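PDB 4M8K: hypothetical protein, GDSL-like Lipase/Acylhydrolase family protein from Bacteroides uniformis, which probably acts as a hydrolase of the GDSL-like lipase/acylhydrolase (SGNH) family, cleaving acyl esters, although its substrate is not known. Local coordinates for residues L26-S31 against F118-N122; V37-L43 against R78-S83; S85-H89 against R100-R105; P129-Y135 against S145-C151. All coordinates share one frame; numbering follows the deposited sequence.

Interaction 1. Residues L26-S31 against F118-N122. With ACT (acetate ion), chain C.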
loop_
_atom_site.group_PDB
_atom_site.type_symbol
_atom_site.label_atom_id
_atom_site.label_comp_id
_atom_site.label_asym_id
_atom_site.label_seq_id
_atom_site.Cartn_x
_atom_site.Cartn_y
_atom_site.Cartn_z
ATOM N N LEU A 26 0.742 -4.412 1.306
ATOM C CA LEU A 26 -0.692 -4.348 1.001
ATOM C C LEU A 26 -0.854 -3.114 0.122
ATOM O O LEU A 26 -0.735 -1.981 0.605
ATOM C CB LEU A 26 -1.502 -4.250 2.272
ATOM C CG LEU A 26 -3.002 -4.296 2.129
ATOM C CD1 LEU A 26 -3.425 -5.627 1.584
ATOM C CD2 LEU A 26 -3.712 -4.027 3.451
ATOM N N GLY A 27 -1.001 -3.337 -1.189
ATOM C CA GLY A 27 -0.908 -2.257 -2.178
ATOM C C GLY A 27 -1.909 -2.300 -3.291
ATOM O O GLY A 27 -2.814 -3.184 -3.376
ATOM N N ASP A 28 -1.730 -1.322 -4.160
ATOM C CA ASP A 28 -2.491 -1.161 -5.378
ATOM C C ASP A 28 -1.534 -1.294 -6.605
ATOM O O ASP A 28 -0.473 -1.899 -6.479
ATOM C CB ASP A 28 -3.271 0.155 -5.341
ATOM C CG ASP A 28 -2.366 1.383 -5.212
ATOM O OD1 ASP A 28 -1.180 1.356 -5.633
ATOM O OD2 ASP A 28 -2.849 2.384 -4.652
ATOM N N SER A 29 -1.898 -0.729 -7.757
ATOM C CA SER A 29 -1.059 -0.856 -8.982
ATOM C C SER A 29 0.382 -0.458 -8.753
ATOM O O SER A 29 1.267 -0.996 -9.405
ATOM C CB SER A 29 -1.546 0.032 -10.116
ATOM O OG SER A 29 -2.775 -0.350 -10.688
ATOM N N TYR A 30 0.633 0.516 -7.853
ATOM C CA TYR A 30 1.977 1.103 -7.692
ATOM C C TYR A 30 2.971 0.049 -7.144
ATOM O O TYR A 30 4.189 0.168 -7.296
ATOM C CB TYR A 30 1.985 2.308 -6.737
ATOM C CG TYR A 30 1.601 3.672 -7.301
ATOM C CD1 TYR A 30 0.617 3.816 -8.253
ATOM C CD2 TYR A 30 2.216 4.829 -6.822
ATOM C CE1 TYR A 30 0.271 5.071 -8.752
ATOM C CE2 TYR A 30 1.871 6.070 -7.288
ATOM C CZ TYR A 30 0.884 6.195 -8.257
ATOM O OH TYR A 30 0.560 7.451 -8.779
ATOM N N SER A 31 2.415 -0.980 -6.525
ATOM C CA SER A 31 3.188 -2.056 -5.887
ATOM C C SER A 31 2.995 -3.409 -6.585
ATOM O O SER A 31 3.356 -4.467 -6.039
ATOM C CB SER A 31 2.804 -2.108 -4.401
ATOM O OG SER A 31 3.112 -0.876 -3.762
ATOM N N PHE A 118 0.318 0.726 1.201
ATOM C CA PHE A 118 0.492 1.729 0.137
ATOM C C PHE A 118 -0.799 1.821 -0.679
ATOM O O PHE A 118 -0.933 1.299 -1.788
ATOM C CB PHE A 118 1.696 1.340 -0.714
ATOM C CG PHE A 118 2.196 2.382 -1.649
ATOM C CD1 PHE A 118 1.510 3.586 -1.884
ATOM C CD2 PHE A 118 3.390 2.171 -2.290
ATOM C CE1 PHE A 118 2.028 4.508 -2.704
ATOM C CE2 PHE A 118 3.935 3.114 -3.124
ATOM C CZ PHE A 118 3.249 4.284 -3.356
ATOM N N GLY A 119 -1.761 2.526 -0.109
ATOM C CA GLY A 119 -3.098 2.678 -0.693
ATOM C C GLY A 119 -3.682 4.085 -0.533
ATOM O O GLY A 119 -3.066 5.030 0.082
ATOM N N GLY A 120 -4.851 4.229 -1.136
ATOM C CA GLY A 120 -5.567 5.495 -1.131
ATOM C C GLY A 120 -5.622 6.223 -2.431
ATOM O O GLY A 120 -6.534 7.022 -2.659
ATOM N N THR A 121 -4.683 5.932 -3.330
ATOM C CA THR A 121 -4.752 6.550 -4.670
ATOM C C THR A 121 -6.104 6.304 -5.376
ATOM O O THR A 121 -6.715 7.212 -5.925
ATOM C CB THR A 121 -3.570 6.096 -5.547
ATOM O OG1 THR A 121 -2.357 6.541 -4.969
ATOM C CG2 THR A 121 -3.697 6.698 -6.936
ATOM N N ASN A 122 -6.579 5.076 -5.368
ATOM C CA ASN A 122 -7.829 4.780 -6.020
ATOM C C ASN A 122 -9.040 5.383 -5.279
ATOM O O ASN A 122 -9.999 5.823 -5.920
ATOM C CB ASN A 122 -7.974 3.278 -6.202
ATOM C CG ASN A 122 -6.980 2.736 -7.226
ATOM O OD1 ASN A 122 -6.977 3.153 -8.395
ATOM N ND2 ASN A 122 -6.133 1.827 -6.786
HETATM C C ACT C . -3.822 2.109 -9.232
HETATM O O ACT C . -3.708 1.987 -10.463
HETATM O OXT ACT C . -4.187 1.146 -8.557
HETATM C CH3 ACT C . -3.502 3.394 -8.528
HETATM O O HOH W 1 -5.413 2.619 -3.643
HETATM O O HOH W 2 0.635 0.431 -3.754
HETATM O O HOH W 3 -2.033 4.427 -3.314
#
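Asp-28 meets the turn from Phe-118 to Asn-122 in a buried, largely water-mediated contact at the C-terminal ends of the strands of the parallel sheet, where the GDS motif after strand 22-27 faces the GxND motif that opens helix 121-126. One direct hydrogen bond crosses, from Phe-118 N to Leu-26 O at 3.0 Å and nearly straight (172°). With chi1 at 60°, the carboxylate of Asp-28 sits between its own N and carbonyl carbon, and OD2 accepts from two waters. One of these accepts from the amides of Gly-120 and Asn-122, the other from Thr-121 N. OD1 closes an Asx turn by accepting from Tyr-30 N at 3.0 Å; it also accepts from a third water, which donates to Phe-118 O. An alanine at Asp-28 would remove the carboxylate, and is likely to leave the two waters on OD2 without that acceptor, the third with one acceptor fewer, and Tyr-30 N without its turn bond. The Asx turn presents Ser-29, whose N reaches OXT of an acetate, probably from the crystallisation liquor, at 3.1 Å; Asn-122, whose OD1 is bonded to Tyr-92 OH, meets the same oxygen through ND2 at 2.7 Å, consistent with the oxyanion hole of this family, with Ser-29 probably the nucleophile. On the apolar side, Tyr-30 CD2 lies 3.7 Å from Phe-118 CZ, the rings steeply inclined to each other. Gly-84 N and His-205 NE2 also bind the acetate. Strand 75-81 flanks strand 22-27 through backbone bonds from Gly-27, and Thr-121 OG1 bonds Asn-171, just past strand 165-170.

Interaction 2. Residues V37-L43 against R78-S83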
loop_
_atom_site.group_PDB
_atom_site.type_symbol
_atom_site.label_atom_id
_atom_site.label_comp_id
_atom_site.label_asym_id
_atom_site.label_seq_id
_atom_site.Cartn_x
_atom_site.Cartn_y
_atom_site.Cartn_z
ATOM N N VAL A 37 2.772 -11.052 -7.460
ATOM C CA VAL A 37 1.786 -10.715 -6.405
ATOM C C VAL A 37 1.161 -11.970 -5.865
ATOM O O VAL A 37 1.101 -12.979 -6.554
ATOM C CB VAL A 37 0.696 -9.774 -6.972
ATOM C CG1 VAL A 37 1.310 -8.438 -7.321
ATOM C CG2 VAL A 37 0.012 -10.371 -8.212
ATOM N N SER A 38 0.613 -11.910 -4.641
ATOM C CA SER A 38 -0.119 -13.018 -4.079
ATOM C C SER A 38 -1.368 -12.488 -3.401
ATOM O O SER A 38 -1.252 -11.586 -2.562
ATOM C CB SER A 38 0.740 -13.733 -3.063
ATOM O OG SER A 38 1.980 -14.050 -3.627
ATOM N N PRO A 39 -2.527 -13.039 -3.731
ATOM C CA PRO A 39 -2.813 -14.100 -4.717
ATOM C C PRO A 39 -2.363 -13.757 -6.148
ATOM O O PRO A 39 -2.368 -12.608 -6.573
ATOM C CB PRO A 39 -4.331 -14.227 -4.671
ATOM C CG PRO A 39 -4.738 -13.703 -3.309
ATOM C CD PRO A 39 -3.736 -12.648 -2.978
ATOM N N ALA A 40 -1.969 -14.776 -6.876
ATOM C CA ALA A 40 -1.521 -14.609 -8.264
ATOM C C ALA A 40 -2.585 -13.969 -9.141
ATOM O O ALA A 40 -2.255 -13.240 -10.071
ATOM C CB ALA A 40 -1.101 -15.952 -8.856
ATOM N N ALA A 41 -3.855 -14.229 -8.848
ATOM C CA ALA A 41 -4.939 -13.645 -9.620
ATOM C C ALA A 41 -5.182 -12.130 -9.389
ATOM O O ALA A 41 -5.920 -11.515 -10.155
ATOM C CB ALA A 41 -6.230 -14.434 -9.372
ATOM N N ASN A 42 -4.550 -11.519 -8.381
ATOM C CA ASN A 42 -4.612 -10.095 -8.242
ATOM C C ASN A 42 -4.250 -9.371 -9.543
ATOM O O ASN A 42 -3.220 -9.662 -10.147
ATOM C CB ASN A 42 -3.657 -9.603 -7.113
ATOM C CG ASN A 42 -4.180 -9.895 -5.726
ATOM O OD1 ASN A 42 -5.199 -10.574 -5.542
ATOM N ND2 ASN A 42 -3.496 -9.353 -4.721
ATOM N N LEU A 43 -5.044 -8.379 -9.916
ATOM C CA LEU A 43 -4.747 -7.582 -11.093
ATOM C C LEU A 43 -3.455 -6.816 -10.921
ATOM O O LEU A 43 -3.151 -6.281 -9.844
ATOM C CB LEU A 43 -5.881 -6.609 -11.420
ATOM C CG LEU A 43 -7.215 -7.275 -11.755
ATOM C CD1 LEU A 43 -8.266 -6.190 -12.030
ATOM C CD2 LEU A 43 -7.107 -8.247 -12.926
ATOM N N ARG A 78 5.003 -11.418 1.514
ATOM C CA ARG A 78 3.910 -11.444 0.567
ATOM C C ARG A 78 3.758 -10.073 -0.027
ATOM O O ARG A 78 3.706 -9.105 0.694
ATOM C CB ARG A 78 2.571 -11.821 1.210
ATOM C CG ARG A 78 2.450 -13.278 1.632
ATOM C CD ARG A 78 2.567 -14.279 0.458
ATOM N NE ARG A 78 2.209 -15.596 0.989
ATOM C CZ ARG A 78 0.951 -16.026 1.185
ATOM N NH1 ARG A 78 -0.112 -15.299 0.838
ATOM N NH2 ARG A 78 0.762 -17.227 1.720
ATOM N N ASN A 79 3.622 -10.025 -1.348
ATOM C CA ASN A 79 3.177 -8.817 -2.043
ATOM C C ASN A 79 1.690 -8.924 -2.464
ATOM O O ASN A 79 1.368 -9.343 -3.597
ATOM C CB ASN A 79 4.069 -8.522 -3.245
ATOM C CG ASN A 79 3.750 -7.172 -3.865
ATOM O OD1 ASN A 79 2.922 -6.441 -3.343
ATOM N ND2 ASN A 79 4.311 -6.903 -5.048
ATOM N N ASN A 80 0.830 -8.569 -1.528
ATOM C CA ASN A 80 -0.608 -8.526 -1.789
ATOM C C ASN A 80 -1.005 -7.167 -2.326
ATOM O O ASN A 80 -1.489 -6.306 -1.602
ATOM C CB ASN A 80 -1.403 -8.862 -0.529
ATOM C CG ASN A 80 -2.836 -9.229 -0.831
ATOM O OD1 ASN A 80 -3.419 -8.754 -1.818
ATOM N ND2 ASN A 80 -3.415 -10.071 0.005
ATOM N N SER A 81 -0.793 -6.995 -3.620
ATOM C CA SER A 81 -1.084 -5.765 -4.319
ATOM C C SER A 81 -1.985 -6.079 -5.493
ATOM O O SER A 81 -1.873 -7.125 -6.108
ATOM C CB SER A 81 0.195 -5.021 -4.744
ATOM O OG SER A 81 1.009 -4.620 -3.614
ATOM N N TYR A 82 -2.885 -5.129 -5.779
ATOM C CA TYR A 82 -4.051 -5.324 -6.621
ATOM C C TYR A 82 -4.409 -4.007 -7.305
ATOM O O TYR A 82 -4.856 -3.045 -6.667
ATOM C CB TYR A 82 -5.204 -5.821 -5.766
ATOM C CG TYR A 82 -6.417 -6.436 -6.484
ATOM C CD1 TYR A 82 -7.052 -5.813 -7.561
ATOM C CD2 TYR A 82 -6.950 -7.645 -6.042
ATOM C CE1 TYR A 82 -8.157 -6.395 -8.195
ATOM C CE2 TYR A 82 -8.041 -8.230 -6.669
ATOM C CZ TYR A 82 -8.654 -7.584 -7.734
ATOM O OH TYR A 82 -9.765 -8.156 -8.320
ATOM N N SER A 83 -4.286 -4.009 -8.632
ATOM C CA SER A 83 -4.513 -2.819 -9.468
ATOM C C SER A 83 -5.890 -2.240 -9.325
ATOM O O SER A 83 -6.879 -2.940 -9.407
ATOM C CB SER A 83 -4.351 -3.156 -10.951
ATOM O OG SER A 83 -3.039 -3.463 -11.223
HETATM O O HOH W 4 -0.599 -12.479 0.081
HETATM O O HOH W 5 3.998 -12.295 -3.142
#
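Asn-42 and the pair Asn-80 and Ser-81 form the tightly packed part of this contact, while the turn at Ala-40 and Ala-41 stands out in solvent. Asn-42 ND2 serves two acceptors: Asn-80 OD1 at 3.0 Å, lying in the plane of the Asn-42 amide, and Ser-81 O at 3.1 Å, which is approached from above its carbonyl plane. With CG anti to its carbonyl carbon (chi1 -75°), the Asn-42 amide also lies against Tyr-82, OD1 standing 3.4 Å from Tyr-82 CD2, and the peptide N of Leu-43 rests over the centre of the ring's face. Backbone bonds fasten the loop before and after this part, from Ser-38 N to Asn-79 O at 2.9 Å and from Ser-83 N to Leu-43 O at 2.8 Å. Strand 75-81 is an outermost strand of the five-stranded parallel sheet. Its Asn-80 pairs through the backbone with Ile-25 and Gly-27 of strand 22-27, and the 37-43 loop lies along the other side of the strand. Between its two fastenings the loop swings outward in a type I turn, from Pro-39, which follows a cis peptide bond, to Asn-42; Ala-40 and Ala-41 are its exposed central residues. Leu-43 is exposed as well, yet its CG still lies 3.8 Å from Tyr-82 CE1. At the far end the fit is looser: Arg-78 CD comes no nearer than 4.0 Å to Ser-38 CB, and the guanidinium reaches Ser-38 O through a water held in its plane while NH1 bonds Asn-108 OD1.

Interaction 3. Residues S85-H89 against R100-R105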
loop_
_atom_site.group_PDB
_atom_site.type_symbol
_atom_site.label_atom_id
_atom_site.label_comp_id
_atom_site.label_asym_id
_atom_site.label_seq_id
_atom_site.Cartn_x
_atom_site.Cartn_y
_atom_site.Cartn_z
ATOM N N SER A 85 -7.346 -1.281 -6.784
ATOM C CA SER A 85 -8.038 -1.558 -5.498
ATOM C C SER A 85 -7.976 -0.362 -4.521
ATOM O O SER A 85 -6.992 0.383 -4.450
ATOM C CB SER A 85 -7.501 -2.798 -4.765
ATOM O OG SER A 85 -6.129 -2.630 -4.392
ATOM N N THR A 86 -9.095 -0.167 -3.841
ATOM C CA THR A 86 -9.328 0.909 -2.912
ATOM C C THR A 86 -9.178 0.452 -1.487
ATOM O O THR A 86 -9.324 -0.718 -1.174
ATOM C CB THR A 86 -10.787 1.423 -3.040
ATOM O OG1 THR A 86 -11.650 0.301 -3.088
ATOM C CG2 THR A 86 -10.962 2.260 -4.288
ATOM N N VAL A 87 -8.911 1.385 -0.589
ATOM C CA VAL A 87 -8.954 1.071 0.817
ATOM C C VAL A 87 -10.372 0.748 1.277
ATOM O O VAL A 87 -10.589 -0.233 1.991
ATOM C CB VAL A 87 -8.441 2.259 1.626
ATOM C CG1 VAL A 87 -8.702 2.069 3.111
ATOM C CG2 VAL A 87 -6.958 2.451 1.344
ATOM N N CYS A 88 -11.335 1.604 0.915
ATOM C CA CYS A 88 -12.714 1.432 1.293
ATOM C C CYS A 88 -13.446 0.538 0.258
ATOM O O CYS A 88 -12.882 0.227 -0.829
ATOM C CB CYS A 88 -13.441 2.793 1.481
ATOM S SG CYS A 88 -13.824 3.666 -0.042
ATOM N N HIS A 89 -14.702 0.181 0.562
ATOM C CA HIS A 89 -15.478 -0.703 -0.341
ATOM C C HIS A 89 -16.077 -0.008 -1.549
ATOM O O HIS A 89 -16.650 -0.670 -2.392
ATOM C CB HIS A 89 -16.599 -1.382 0.405
ATOM C CG HIS A 89 -16.154 -2.274 1.516
ATOM N ND1 HIS A 89 -15.152 -3.198 1.381
ATOM C CD2 HIS A 89 -16.634 -2.417 2.776
ATOM C CE1 HIS A 89 -15.026 -3.877 2.500
ATOM N NE2 HIS A 89 -15.928 -3.439 3.357
ATOM N N ARG A 100 -12.372 -6.749 -3.270
ATOM C CA ARG A 100 -10.953 -6.464 -3.476
ATOM C C ARG A 100 -10.359 -5.334 -2.671
ATOM O O ARG A 100 -9.188 -4.990 -2.886
ATOM C CB ARG A 100 -10.678 -6.108 -4.942
ATOM C CG ARG A 100 -11.345 -4.787 -5.381
ATOM C CD ARG A 100 -11.385 -4.667 -6.932
ATOM N NE ARG A 100 -12.379 -5.573 -7.463
ATOM C CZ ARG A 100 -12.559 -5.799 -8.759
ATOM N NH1 ARG A 100 -11.776 -5.228 -9.684
ATOM N NH2 ARG A 100 -13.494 -6.622 -9.124
ATOM N N SER A 101 -11.104 -4.780 -1.737
ATOM C CA SER A 101 -10.633 -3.615 -1.034
ATOM C C SER A 101 -9.548 -3.998 -0.063
ATOM O O SER A 101 -9.472 -5.173 0.314
ATOM C CB SER A 101 -11.809 -2.941 -0.336
ATOM O OG SER A 101 -12.442 -3.842 0.525
ATOM N N PHE A 102 -8.719 -3.031 0.363
ATOM C CA PHE A 102 -7.560 -3.369 1.214
ATOM C C PHE A 102 -8.092 -4.102 2.438
ATOM O O PHE A 102 -7.499 -5.029 2.909
ATOM C CB PHE A 102 -6.779 -2.150 1.682
ATOM C CG PHE A 102 -5.791 -1.605 0.673
ATOM C CD1 PHE A 102 -6.058 -1.582 -0.665
ATOM C CD2 PHE A 102 -4.596 -1.088 1.111
ATOM C CE1 PHE A 102 -5.117 -1.117 -1.569
ATOM C CE2 PHE A 102 -3.683 -0.560 0.234
ATOM C CZ PHE A 102 -3.938 -0.582 -1.111
ATOM N N ILE A 103 -9.221 -3.642 2.947
ATOM C CA ILE A 103 -9.737 -4.129 4.235
ATOM C C ILE A 103 -10.234 -5.565 4.177
ATOM O O ILE A 103 -10.400 -6.215 5.220
ATOM C CB ILE A 103 -10.783 -3.172 4.832
ATOM C CG1 ILE A 103 -11.990 -2.989 3.905
ATOM C CG2 ILE A 103 -10.139 -1.827 5.172
ATOM C CD1 ILE A 103 -12.970 -1.978 4.482
ATOM N N THR A 104 -10.364 -6.099 2.982
ATOM C CA THR A 104 -10.734 -7.491 2.805
ATOM C C THR A 104 -9.530 -8.400 2.622
ATOM O O THR A 104 -9.695 -9.600 2.606
ATOM C CB THR A 104 -11.659 -7.667 1.587
ATOM O OG1 THR A 104 -10.911 -7.452 0.380
ATOM C CG2 THR A 104 -12.816 -6.675 1.649
ATOM N N ARG A 105 -8.328 -7.830 2.488
ATOM C CA ARG A 105 -7.121 -8.614 2.200
ATOM C C ARG A 105 -6.130 -8.714 3.330
ATOM O O ARG A 105 -5.076 -9.291 3.189
ATOM C CB ARG A 105 -6.479 -8.002 0.978
ATOM C CG ARG A 105 -7.265 -8.373 -0.288
ATOM C CD ARG A 105 -7.194 -7.324 -1.383
ATOM N NE ARG A 105 -5.824 -6.936 -1.638
ATOM C CZ ARG A 105 -5.415 -5.748 -2.035
ATOM N NH1 ARG A 105 -6.260 -4.767 -2.293
ATOM N NH2 ARG A 105 -4.137 -5.551 -2.169
#
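Thr-86 and Phe-102 join two parts of the long connection between strands 75-81 and 114-118, which folds back on itself just after the glycine, Gly-84, whose N binds the acetate. Phe-102 N donates to Thr-86 O at 2.8 Å, in the carbonyl plane, and this is the one backbone hydrogen bond across the contact. Around this bond the Phe-102 ring is met from two directions. Val-87 CG2 lies over one face of the ring, offset toward its rim, whereas Ser-85 OG stands at the ring edge, 3.4 Å from Phe-102 CE1. The His-89 ring has several neighbours. Its ND1 and Ser-101 OG share a hydrogen bond of 2.9 Å in which either could be the donor, Thr-104 CG2 lies at the ring edge, and Ile-103 CD1 lies over one face in a CH-pi contact, 3.7 Å from the ring centroid. Ile-103 CG1 occupies the place between its backbone N and carbonyl carbon (chi1 60°), which directs the extended CD1 onto the imidazole. Arg-105 closes the other end: NH1 bonds Arg-100 O at 3.0 Å and more weakly Ser-85 OG, which is itself bonded to Tyr-82 O, while NH2 reaches Asn-80 O and Gly-27 O beside the sheet. Val-87 O is buried here with no hydrogen-bonding partner in the model. Helix 146-160 covers Val-87, Cys-88 and Ile-103, and Asp-123 accepts from the amides of Val-87 and Cys-88. Such a loop, leading on from the glycine that follows the second strand, belongs to the three-layer alpha/beta/alpha fold of SGNH hydrolases.

Interaction 4. Residues P129-Y135 against S145-C151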
loop_
_atom_site.group_PDB
_atom_site.type_symbol
_atom_site.label_atom_id
_atom_site.label_comp_id
_atom_site.label_asym_id
_atom_site.label_seq_id
_atom_site.Cartn_x
_atom_site.Cartn_y
_atom_site.Cartn_z
ATOM N N PRO A 129 -16.647 8.359 -1.144
ATOM C CA PRO A 129 -17.084 9.259 -0.080
ATOM C C PRO A 129 -16.111 9.238 1.057
ATOM O O PRO A 129 -15.545 8.181 1.353
ATOM C CB PRO A 129 -18.441 8.697 0.341
ATOM C CG PRO A 129 -18.512 7.306 -0.195
ATOM C CD PRO A 129 -17.610 7.265 -1.379
ATOM N N ILE A 130 -15.874 10.383 1.681
ATOM C CA ILE A 130 -14.867 10.481 2.733
ATOM C C ILE A 130 -15.360 10.011 4.085
ATOM O O ILE A 130 -14.600 9.431 4.887
ATOM C CB ILE A 130 -14.354 11.926 2.837
ATOM C CG1 ILE A 130 -13.613 12.278 1.572
ATOM C CG2 ILE A 130 -13.404 12.091 4.005
ATOM C CD1 ILE A 130 -12.305 11.537 1.384
ATOM N N GLY A 131 -16.624 10.319 4.353
ATOM C CA GLY A 131 -17.257 9.936 5.602
ATOM C C GLY A 131 -16.648 10.611 6.812
ATOM O O GLY A 131 -16.027 11.661 6.679
ATOM N N ALA A 132 -16.799 9.963 7.965
ATOM C CA ALA A 132 -16.353 10.498 9.260
ATOM C C ALA A 132 -15.245 9.662 9.862
ATOM O O ALA A 132 -15.177 8.437 9.666
ATOM C CB ALA A 132 -17.527 10.557 10.215
ATOM N N TYR A 133 -14.335 10.312 10.570
ATOM C CA TYR A 133 -13.384 9.589 11.393
ATOM C C TYR A 133 -14.178 8.704 12.319
ATOM O O TYR A 133 -15.219 9.102 12.814
ATOM C CB TYR A 133 -12.519 10.538 12.207
ATOM C CG TYR A 133 -11.664 11.381 11.319
ATOM C CD1 TYR A 133 -10.586 10.816 10.654
ATOM C CD2 TYR A 133 -11.964 12.732 11.081
ATOM C CE1 TYR A 133 -9.787 11.564 9.829
ATOM C CE2 TYR A 133 -11.180 13.494 10.205
ATOM C CZ TYR A 133 -10.079 12.908 9.599
ATOM O OH TYR A 133 -9.247 13.625 8.744
ATOM N N GLN A 134 -13.718 7.480 12.506
ATOM C CA GLN A 134 -14.472 6.461 13.202
ATOM C C GLN A 134 -13.521 5.432 13.753
ATOM O O GLN A 134 -12.904 4.628 13.016
ATOM C CB GLN A 134 -15.524 5.809 12.265
ATOM C CG GLN A 134 -16.408 4.767 12.964
ATOM C CD GLN A 134 -17.536 4.175 12.082
ATOM O OE1 GLN A 134 -17.664 4.459 10.897
ATOM N NE2 GLN A 134 -18.330 3.326 12.679
ATOM N N TYR A 135 -13.453 5.352 15.080
ATOM C CA TYR A 135 -12.465 4.490 15.716
ATOM C C TYR A 135 -13.017 3.217 16.409
ATOM O O TYR A 135 -12.305 2.528 17.125
ATOM C CB TYR A 135 -11.661 5.378 16.683
ATOM C CG TYR A 135 -10.980 6.522 15.948
ATOM C CD1 TYR A 135 -9.935 6.277 15.092
ATOM C CD2 TYR A 135 -11.430 7.844 16.059
ATOM C CE1 TYR A 135 -9.315 7.310 14.412
ATOM C CE2 TYR A 135 -10.810 8.901 15.379
ATOM C CZ TYR A 135 -9.742 8.632 14.555
ATOM O OH TYR A 135 -9.098 9.630 13.850
ATOM N N SER A 145 -17.102 4.256 3.097
ATOM C CA SER A 145 -16.474 5.553 3.144
ATOM C C SER A 145 -14.960 5.463 3.513
ATOM O O SER A 145 -14.516 4.527 4.201
ATOM C CB SER A 145 -17.201 6.459 4.153
ATOM O OG SER A 145 -18.479 6.813 3.632
ATOM N N PHE A 146 -14.200 6.447 3.079
ATOM C CA PHE A 146 -12.746 6.372 3.252
ATOM C C PHE A 146 -12.225 6.426 4.701
ATOM O O PHE A 146 -11.378 5.582 5.143
ATOM C CB PHE A 146 -12.050 7.459 2.458
ATOM C CG PHE A 146 -10.557 7.314 2.500
ATOM C CD1 PHE A 146 -9.934 6.320 1.719
ATOM C CD2 PHE A 146 -9.781 8.061 3.354
ATOM C CE1 PHE A 146 -8.591 6.102 1.803
ATOM C CE2 PHE A 146 -8.399 7.877 3.383
ATOM C CZ PHE A 146 -7.816 6.885 2.615
ATOM N N ARG A 147 -12.659 7.416 5.457
ATOM C CA ARG A 147 -12.150 7.522 6.818
ATOM C C ARG A 147 -12.484 6.301 7.699
ATOM O O ARG A 147 -11.567 5.764 8.321
ATOM C CB ARG A 147 -12.595 8.800 7.480
ATOM C CG ARG A 147 -11.912 10.024 6.869
ATOM C CD ARG A 147 -12.602 11.289 7.341
ATOM N NE ARG A 147 -12.002 12.513 6.788
ATOM C CZ ARG A 147 -12.589 13.705 6.831
ATOM N NH1 ARG A 147 -13.804 13.834 7.364
ATOM N NH2 ARG A 147 -11.979 14.780 6.339
ATOM N N PRO A 148 -13.772 5.865 7.757
ATOM C CA PRO A 148 -13.984 4.644 8.544
ATOM C C PRO A 148 -13.150 3.441 8.048
ATOM O O PRO A 148 -12.603 2.718 8.859
ATOM C CB PRO A 148 -15.474 4.383 8.386
ATOM C CG PRO A 148 -16.089 5.711 7.991
ATOM C CD PRO A 148 -15.021 6.422 7.216
ATOM N N ALA A 149 -13.056 3.251 6.721
ATOM C CA ALA A 149 -12.274 2.134 6.153
ATOM C C ALA A 149 -10.786 2.149 6.516
ATOM O O ALA A 149 -10.259 1.119 6.906
ATOM C CB ALA A 149 -12.461 2.077 4.654
ATOM N N PHE A 150 -10.145 3.316 6.450
ATOM C CA PHE A 150 -8.733 3.457 6.771
ATOM C C PHE A 150 -8.506 3.330 8.250
ATOM O O PHE A 150 -7.529 2.730 8.692
ATOM C CB PHE A 150 -8.173 4.799 6.241
ATOM C CG PHE A 150 -6.690 4.856 6.262
ATOM C CD1 PHE A 150 -5.919 4.197 5.314
ATOM C CD2 PHE A 150 -6.044 5.582 7.262
ATOM C CE1 PHE A 150 -4.525 4.216 5.399
ATOM C CE2 PHE A 150 -4.651 5.644 7.314
ATOM C CZ PHE A 150 -3.897 4.959 6.383
ATOM N N CYS A 151 -9.422 3.870 9.058
ATOM C CA CYS A 151 -9.351 3.568 10.491
ATOM C C CYS A 151 -9.446 2.048 10.721
ATOM O O CYS A 151 -8.713 1.476 11.535
ATOM C CB CYS A 151 -10.488 4.271 11.241
ATOM S SG CYS A 151 -10.482 6.100 11.271
#
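Arg-147 is sandwiched between Tyr-133 and Ile-130, its guanidinium lying flat on the tyrosine ring with the planes only 13° apart and the centres 4.3 Å apart. The site is the N-terminal first turn of helix 146-160, which the loop 129-135 wraps. Carbonyls of that loop take the amide hydrogens of the turn: Phe-146 N donates to Pro-129 O at 2.8 Å and Arg-147 N to Ile-130 O at 2.9 Å. Ser-145 holds the N-cap position but makes no capping bond with its side chain. Arg-147 runs extended from CG to NE, which carries CD over the centre of the Tyr-133 ring in a CH-pi contact. On the opposite face of the guanidinium, Ile-130 CG2 presses in tightly, 3.1 Å from NE. Replacing Tyr-133 by an alanine would take away one wall of the sandwich and probably set the guanidinium freer to turn, despite the bond from NE to Ser-181 OG of helix 176-189 and the weak one from NH1 to Gly-131 O. Gly-131 packs its CA against Ser-145 CB, where a beta-carbon would clash. Gln-134 crosses Pro-148 at about a right angle, its NE2 bonded to Asp-142. At the far end Cys-151 SG meets the Tyr-135 ring obliquely, 3.6 Å from CE1.

The four contacts spread out from the C-terminal ends of the strands of the parallel sheet. Interaction 1 lies about 4 Å from the centre of the chain and joins the loops after strands 22-27 and 114-118. Interactions 2 and 3 have their centres about 11 and 10 Å from it and are nested, one after the other, inside the chain loop it closes. Ser-31 O and Asn-79 ND2 probably bond interactions 1 and 2 together. Interaction 4 follows later in the chain, about 24 Å from interaction 2 between centres, and reaches the rest through helix 146-160, where Ala-149 packs on Cys-88. The acetate-binding site, probably the active site, is thus built from loops that also contact one another.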